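Local coordinates for glycosyl transferase family 9 (Veillonella parvula, PDB 3TOV), which probably transfers a sugar, perhaps a heptose as in related heptosyltransferases, from a nucleotide-activated donor to an acceptor, using a two-domain GT-B fold, at residues A[138-143]-A[296-301]; A[158-163]-A[275-280]. All blocks are in the same frame, centred on the assembly; numbering follows the deposited sequence.

Contact 1: A[138-143]-A[296-301]; sequences HAADMY and GPYQAH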
ATOM      1  N   HIS A 138       0.752  -3.152  13.977  1.00 47.23           N
ATOM      2  CA  HIS A 138       0.610  -3.171  12.532  1.00 49.42           C
ATOM      3  C   HIS A 138       1.570  -2.096  11.993  1.00 57.39           C
ATOM      4  O   HIS A 138       1.885  -1.131  12.694  1.00 66.32           O
ATOM      5  CB  HIS A 138      -0.845  -2.856  12.189  1.00 48.82           C
ATOM      6  CG  HIS A 138      -1.128  -2.731  10.725  1.00 48.49           C
ATOM      7  ND1 HIS A 138      -1.263  -3.823   9.894  1.00 51.04           N
ATOM      8  CD2 HIS A 138      -1.342  -1.644   9.951  1.00 45.52           C
ATOM      9  CE1 HIS A 138      -1.525  -3.412   8.666  1.00 44.86           C
ATOM     10  NE2 HIS A 138      -1.577  -2.094   8.676  1.00 45.05           N
ATOM     11  N   ALA A 139       2.056  -2.257  10.770  1.00 54.25           N
ATOM     12  CA  ALA A 139       3.064  -1.335  10.238  1.00 53.31           C
ATOM     13  C   ALA A 139       2.666   0.162  10.251  1.00 50.29           C
ATOM     14  O   ALA A 139       3.518   1.049  10.421  1.00 39.17           O
ATOM     15  CB  ALA A 139       3.469  -1.756   8.846  1.00 47.26           C
ATOM     16  N   ALA A 140       1.380   0.444  10.072  1.00 50.23           N
ATOM     17  CA  ALA A 140       0.939   1.830  10.018  1.00 53.03           C
ATOM     18  C   ALA A 140       0.872   2.438  11.411  1.00 54.67           C
ATOM     19  O   ALA A 140       1.164   3.624  11.601  1.00 59.79           O
ATOM     20  CB  ALA A 140      -0.401   1.945   9.309  1.00 51.10           C
ATOM     21  N   ASP A 141       0.494   1.614  12.382  1.00 47.30           N
ATOM     22  CA  ASP A 141       0.454   2.045  13.769  1.00 48.66           C
ATOM     23  C   ASP A 141       1.863   2.245  14.302  1.00 52.84           C
ATOM     24  O   ASP A 141       2.102   3.109  15.153  1.00 53.53           O
ATOM     25  CB  ASP A 141      -0.289   1.030  14.635  1.00 48.23           C
ATOM     26  CG  ASP A 141      -1.783   1.002  14.355  1.00 57.99           C
ATOM     27  OD1 ASP A 141      -2.342   2.063  13.985  1.00 56.36           O
ATOM     28  OD2 ASP A 141      -2.392  -0.089  14.505  1.00 62.86           O
HETATM   29  N   MSE A 142       2.801   1.443  13.808  1.00 50.55           N
HETATM   30  CA  MSE A 142       4.169   1.543  14.293  1.00 53.49           C
HETATM   31  C   MSE A 142       4.843   2.834  13.809  1.00 51.53           C
HETATM   32  O   MSE A 142       5.688   3.407  14.507  1.00 49.92           O
HETATM   33  CB  MSE A 142       4.984   0.291  13.937  1.00 49.56           C
HETATM   34  CG  MSE A 142       5.835   0.390  12.681  1.00 48.43           C
HETATM   35 SE   MSE A 142       7.177  -1.039  12.614  0.84 77.30          SE
HETATM   36  CE  MSE A 142       7.658  -0.881  10.766  1.00 25.20           C
ATOM     37  N   TYR A 143       4.453   3.299  12.626  1.00 44.97           N
ATOM     38  CA  TYR A 143       4.963   4.571  12.146  1.00 45.37           C
ATOM     39  C   TYR A 143       4.467   5.659  13.088  1.00 47.22           C
ATOM     40  O   TYR A 143       5.255   6.455  13.591  1.00 55.79           O
ATOM     41  CB  TYR A 143       4.600   4.815  10.662  1.00 48.52           C
ATOM     42  CG  TYR A 143       5.464   3.965   9.742  1.00 49.46           C
ATOM     43  CD1 TYR A 143       6.808   3.769  10.036  1.00 51.65           C
ATOM     44  CD2 TYR A 143       4.945   3.315   8.623  1.00 39.38           C
ATOM     45  CE1 TYR A 143       7.620   2.974   9.244  1.00 42.98           C
ATOM     46  CE2 TYR A 143       5.763   2.509   7.824  1.00 26.64           C
ATOM     47  CZ  TYR A 143       7.097   2.352   8.156  1.00 35.70           C
ATOM     48  OH  TYR A 143       7.953   1.582   7.417  1.00 46.45           O
ATOM     49  N   GLY A 296      -1.164  -6.351   7.017  1.00 42.85           N
ATOM     50  CA  GLY A 296      -2.457  -6.638   6.444  1.00 40.93           C
ATOM     51  C   GLY A 296      -3.247  -5.377   6.149  1.00 47.41           C
ATOM     52  O   GLY A 296      -2.689  -4.268   6.147  1.00 50.29           O
ATOM     53  N   PRO A 297      -4.554  -5.547   5.884  1.00 42.11           N
ATOM     54  CA  PRO A 297      -5.572  -4.521   5.617  1.00 43.17           C
ATOM     55  C   PRO A 297      -5.818  -3.582   6.792  1.00 54.21           C
ATOM     56  O   PRO A 297      -6.689  -3.834   7.634  1.00 64.43           O
ATOM     57  CB  PRO A 297      -6.831  -5.338   5.342  1.00 38.73           C
ATOM     58  CG  PRO A 297      -6.333  -6.645   4.879  1.00 43.55           C
ATOM     59  CD  PRO A 297      -5.066  -6.902   5.633  1.00 40.00           C
ATOM     60  N   TYR A 298      -5.070  -2.489   6.831  1.00 52.14           N
ATOM     61  CA  TYR A 298      -5.180  -1.544   7.928  1.00 49.95           C
ATOM     62  C   TYR A 298      -6.466  -0.746   7.891  1.00 54.40           C
ATOM     63  O   TYR A 298      -6.742  -0.069   6.897  1.00 57.87           O
ATOM     64  CB  TYR A 298      -4.027  -0.568   7.869  1.00 42.93           C
ATOM     65  CG  TYR A 298      -4.103   0.520   8.893  1.00 37.91           C
ATOM     66  CD1 TYR A 298      -3.744   0.273  10.210  1.00 40.11           C
ATOM     67  CD2 TYR A 298      -4.512   1.800   8.546  1.00 35.76           C
ATOM     68  CE1 TYR A 298      -3.789   1.266  11.158  1.00 44.56           C
ATOM     69  CE2 TYR A 298      -4.563   2.807   9.486  1.00 40.47           C
ATOM     70  CZ  TYR A 298      -4.195   2.535  10.794  1.00 49.57           C
ATOM     71  OH  TYR A 298      -4.229   3.528  11.754  1.00 56.97           O
ATOM     72  N   GLN A 299      -7.230  -0.800   8.982  1.00 51.33           N
ATOM     73  CA  GLN A 299      -8.414   0.035   9.113  1.00 45.32           C
ATOM     74  C   GLN A 299      -9.336  -0.171   7.902  1.00 45.64           C
ATOM     75  O   GLN A 299      -9.905   0.782   7.367  1.00 43.99           O
ATOM     76  CB  GLN A 299      -7.977   1.491   9.203  1.00 44.87           C
ATOM     77  CG  GLN A 299      -8.944   2.420   9.876  1.00 51.48           C
ATOM     78  CD  GLN A 299      -8.276   3.211  11.002  1.00 56.17           C
ATOM     79  OE1 GLN A 299      -7.557   2.644  11.841  1.00 51.40           O
ATOM     80  NE2 GLN A 299      -8.506   4.525  11.020  1.00 53.99           N
ATOM     81  N   ALA A 300      -9.483  -1.422   7.476  1.00 46.08           N
ATOM     82  CA  ALA A 300     -10.192  -1.712   6.233  1.00 52.15           C
ATOM     83  C   ALA A 300     -11.406  -2.625   6.408  1.00 54.99           C
ATOM     84  O   ALA A 300     -11.466  -3.437   7.336  1.00 54.63           O
ATOM     85  CB  ALA A 300      -9.229  -2.318   5.215  1.00 49.59           C
ATOM     86  N   HIS A 301     -12.369  -2.489   5.501  1.00 50.91           N
ATOM     87  CA  HIS A 301     -13.451  -3.444   5.424  1.00 46.75           C
ATOM     88  C   HIS A 301     -12.959  -4.617   4.578  1.00 45.81           C
ATOM     89  O   HIS A 301     -13.128  -4.636   3.366  1.00 45.63           O
ATOM     90  CB  HIS A 301     -14.713  -2.822   4.826  1.00 53.96           C
ATOM     91  CG  HIS A 301     -15.901  -3.744   4.834  1.00 77.83           C
ATOM     92  ND1 HIS A 301     -16.938  -3.641   3.927  1.00 85.95           N
ATOM     93  CD2 HIS A 301     -16.214  -4.789   5.642  1.00 79.53           C
ATOM     94  CE1 HIS A 301     -17.838  -4.577   4.180  1.00 81.29           C
ATOM     95  NE2 HIS A 301     -17.423  -5.287   5.215  1.00 77.13           N
TER

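Contact 2: A[158-163]-A[275-280]; sequences SGLHIE and VGISQG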
ATOM      1  N   SER A 158      -7.778   8.152   9.834  1.00 53.57           N
ATOM      2  CA  SER A 158      -8.829   7.588   8.984  1.00 47.66           C
ATOM      3  C   SER A 158      -8.323   6.690   7.855  1.00 53.23           C
ATOM      4  O   SER A 158      -8.832   6.724   6.737  1.00 50.41           O
ATOM      5  CB  SER A 158      -9.669   8.704   8.399  1.00 41.79           C
ATOM      6  OG  SER A 158      -8.843   9.808   8.130  1.00 42.35           O
ATOM      7  N   GLY A 159      -7.333   5.868   8.157  1.00 59.45           N
ATOM      8  CA  GLY A 159      -6.919   4.837   7.233  1.00 55.45           C
ATOM      9  C   GLY A 159      -5.968   5.357   6.192  1.00 52.42           C
ATOM     10  O   GLY A 159      -5.604   6.532   6.201  1.00 52.03           O
ATOM     11  N   LEU A 160      -5.556   4.457   5.305  1.00 54.67           N
ATOM     12  CA  LEU A 160      -4.730   4.805   4.159  1.00 52.74           C
ATOM     13  C   LEU A 160      -5.503   5.657   3.157  1.00 57.31           C
ATOM     14  O   LEU A 160      -6.734   5.568   3.027  1.00 56.17           O
ATOM     15  CB  LEU A 160      -4.230   3.547   3.467  1.00 45.67           C
ATOM     16  CG  LEU A 160      -3.851   2.375   4.364  1.00 37.80           C
ATOM     17  CD1 LEU A 160      -3.565   1.154   3.506  1.00 38.30           C
ATOM     18  CD2 LEU A 160      -2.657   2.702   5.214  1.00 34.93           C
ATOM     19  N   HIS A 161      -4.760   6.474   2.430  1.00 63.44           N
ATOM     20  CA  HIS A 161      -5.359   7.466   1.559  1.00 68.73           C
ATOM     21  C   HIS A 161      -4.433   7.775   0.386  1.00 60.31           C
ATOM     22  O   HIS A 161      -3.225   7.925   0.555  1.00 54.54           O
ATOM     23  CB  HIS A 161      -5.631   8.738   2.360  1.00 74.37           C
ATOM     24  CG  HIS A 161      -6.277   9.824   1.567  1.00 88.00           C
ATOM     25  ND1 HIS A 161      -5.898  11.144   1.673  1.00 93.65           N
ATOM     26  CD2 HIS A 161      -7.279   9.789   0.659  1.00 98.82           C
ATOM     27  CE1 HIS A 161      -6.639  11.879   0.861  1.00100.12           C
ATOM     28  NE2 HIS A 161      -7.484  11.080   0.233  1.00104.11           N
ATOM     29  N   ILE A 162      -4.994   7.833  -0.812  1.00 54.07           N
ATOM     30  CA  ILE A 162      -4.270   8.401  -1.931  1.00 49.86           C
ATOM     31  C   ILE A 162      -5.218   9.321  -2.642  1.00 55.03           C
ATOM     32  O   ILE A 162      -6.321   8.915  -3.021  1.00 53.44           O
ATOM     33  CB  ILE A 162      -3.751   7.361  -2.903  1.00 49.10           C
ATOM     34  CG1 ILE A 162      -2.742   6.454  -2.204  1.00 49.76           C
ATOM     35  CG2 ILE A 162      -3.081   8.053  -4.075  1.00 51.33           C
ATOM     36  CD1 ILE A 162      -2.038   5.489  -3.136  1.00 49.32           C
ATOM     37  N   GLU A 163      -4.801  10.574  -2.782  1.00 61.89           N
ATOM     38  CA  GLU A 163      -5.654  11.595  -3.359  1.00 66.97           C
ATOM     39  C   GLU A 163      -5.454  11.513  -4.847  1.00 65.80           C
ATOM     40  O   GLU A 163      -4.320  11.615  -5.311  1.00 70.33           O
ATOM     41  CB  GLU A 163      -5.241  12.968  -2.846  1.00 73.00           C
ATOM     42  CG  GLU A 163      -6.279  14.042  -3.030  1.00 82.91           C
ATOM     43  CD  GLU A 163      -7.507  13.801  -2.183  1.00 96.62           C
ATOM     44  OE1 GLU A 163      -7.673  14.505  -1.161  1.00 95.32           O
ATOM     45  OE2 GLU A 163      -8.305  12.904  -2.544  1.00107.20           O
ATOM     46  N   VAL A 275      -3.208   0.051  -2.135  1.00 55.25           N
ATOM     47  CA  VAL A 275      -3.805   1.006  -3.064  1.00 52.30           C
ATOM     48  C   VAL A 275      -5.320   0.843  -3.085  1.00 47.13           C
ATOM     49  O   VAL A 275      -6.064   1.811  -3.046  1.00 46.36           O
ATOM     50  CB  VAL A 275      -3.284   0.806  -4.498  1.00 50.64           C
ATOM     51  CG1 VAL A 275      -3.982   1.765  -5.458  1.00 45.96           C
ATOM     52  CG2 VAL A 275      -1.773   0.976  -4.549  1.00 50.13           C
ATOM     53  N   GLY A 276      -5.775  -0.398  -3.152  1.00 49.07           N
ATOM     54  CA  GLY A 276      -7.198  -0.663  -3.121  1.00 50.21           C
ATOM     55  C   GLY A 276      -7.801  -0.053  -1.877  1.00 49.38           C
ATOM     56  O   GLY A 276      -8.660   0.819  -1.964  1.00 49.65           O
ATOM     57  N   ILE A 277      -7.328  -0.509  -0.720  1.00 50.26           N
ATOM     58  CA  ILE A 277      -7.821  -0.053   0.578  1.00 50.69           C
ATOM     59  C   ILE A 277      -7.866   1.466   0.666  1.00 57.36           C
ATOM     60  O   ILE A 277      -8.816   2.040   1.199  1.00 65.54           O
ATOM     61  CB  ILE A 277      -6.929  -0.583   1.715  1.00 44.96           C
ATOM     62  CG1 ILE A 277      -6.975  -2.106   1.770  1.00 37.89           C
ATOM     63  CG2 ILE A 277      -7.320   0.016   3.066  1.00 41.62           C
ATOM     64  CD1 ILE A 277      -6.064  -2.659   2.832  1.00 39.29           C
ATOM     65  N   SER A 278      -6.833   2.109   0.133  1.00 53.23           N
ATOM     66  CA  SER A 278      -6.710   3.557   0.187  1.00 55.60           C
ATOM     67  C   SER A 278      -7.740   4.260  -0.687  1.00 53.36           C
ATOM     68  O   SER A 278      -7.703   5.479  -0.840  1.00 62.56           O
ATOM     69  CB  SER A 278      -5.311   3.979  -0.257  1.00 60.04           C
ATOM     70  OG  SER A 278      -5.204   3.957  -1.675  1.00 61.52           O
ATOM     71  N   GLN A 279      -8.644   3.489  -1.273  1.00 46.39           N
ATOM     72  CA  GLN A 279      -9.699   4.043  -2.107  1.00 55.29           C
ATOM     73  C   GLN A 279     -11.047   3.496  -1.659  1.00 61.48           C
ATOM     74  O   GLN A 279     -12.044   3.593  -2.382  1.00 62.08           O
ATOM     75  CB  GLN A 279      -9.473   3.687  -3.577  1.00 57.61           C
ATOM     76  CG  GLN A 279      -8.130   4.123  -4.143  1.00 56.04           C
ATOM     77  CD  GLN A 279      -7.979   5.624  -4.233  1.00 54.99           C
ATOM     78  OE1 GLN A 279      -8.854   6.324  -4.748  1.00 52.81           O
ATOM     79  NE2 GLN A 279      -6.858   6.130  -3.732  1.00 57.63           N
ATOM     80  N   GLY A 280     -11.062   2.891  -0.475  1.00 61.44           N
ATOM     81  CA  GLY A 280     -12.292   2.433   0.146  1.00 56.80           C
ATOM     82  C   GLY A 280     -12.825   1.119  -0.378  1.00 56.27           C
ATOM     83  O   GLY A 280     -13.941   0.730  -0.044  1.00 59.18           O
TER

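Contact 1: A[138-143]-A[296-301]
Tyr298 reaches from the loop 296-301 to the start of helix 139-149 and meets His138, Ala140 and Asp141 in turn along its length. Its CB lies near His138 NE2, at 3.0 Å. With CG anti to the backbone N (chi1 175°), the ring continues outward along the first turn of the helix. CD1 packs against His138 CD2. The two ring planes are only 12° apart, but they are slid so far past each other, with centroids separated by 5.1 Å, that they barely overlap. Ala140 places CB over the middle of one tyrosine face, 3.8 Å from the ring centroid, a CH-pi contact; CB of the neighbouring Gln299 lies above the opposite face, toward the rim. Further out, CE1 comes 3.3 Å from Asp141 OD1. At the tip, OH donates a long hydrogen bond to the same OD1 (3.3 Å), arriving on the syn side and 26° out of the carboxylate plane. The hydroxyl's stronger partner is Asn157 ND2. His138, at the N-cap position, turns its CE1 edge to Gly296 O, while its ND1 is hydrogen-bonded to Phe293 O. The contact thus joins the two halves of the GT-B fold chiefly through an aromatic side chain: Ala140 packs over one face of the ring, and Asn157 and, at longer range, Asp141 engage its hydroxyl.

Contact 2: A[158-163]-A[275-280]
Leu160 brings the loop 158-163 against the end of helix 271-277, with CD1 touching CG2 of Ile277 at 3.9 Å. Closer to the backbone, Leu160 CB sits beside Ser278 CB, and Leu160 O receives a CA-H...O contact from Ser278 CA at 3.5 Å. The next residue, His161, has its CB pointing away from 275-280 and takes part mainly through its backbone: its N lies 3.7 Å from Ser278 CB. Ile162 then does two things. Its side chain lays CG1 alongside Ser278 OG at 3.5 Å, an apolar neighbour for a hydroxyl already committed to Val275 O, to which it donates at 2.7 Å. Its carbonyl oxygen accepts the one hydrogen bond between the segments, from Gln279 NE2 at 2.9 Å. That bond is fairly straight (156° at the hydrogen), and the donor is tilted 23° from the carbonyl plane. A bend at chi2 (-67°) folds the glutamine chain back so that its amide can face Ile162, and from there NE2 also makes a weak bond to Ser278 OG. Replacing Gln279 by an alanine is likely to leave Ile162 O without its mate from 275-280 and open a gap beside Ile162 CB. Chemically, a loop in extended conformation is fixed to a helix end by leucine-isoleucine packing and by a chain of hydrogen bonds, weak in its middle link, from Ile162 O through Gln279 NE2 and Ser278 OG to Val275 O.

In the fold
Contact 2 is nested along the chain inside the loop closed by contact 1, and their centres lie 11 Å apart near the middle of the molecule. Ile277 joins them: its CD1 is 3.4 Å from Pro297 CA, and its CG2 is 3.7 Å from Ala300 CB. Asn157 makes a second tie, giving ND2 to the Tyr298 hydroxyl and OD1 to Gly159 N. Contact 1 joins the two domains directly, each built on a parallel six-stranded sheet; contact 2 packs the connection between them onto the domain that holds 275-280. GT-B enzymes generally bind their substrates in the cleft between these domains, and both contacts lie where the two domains meet.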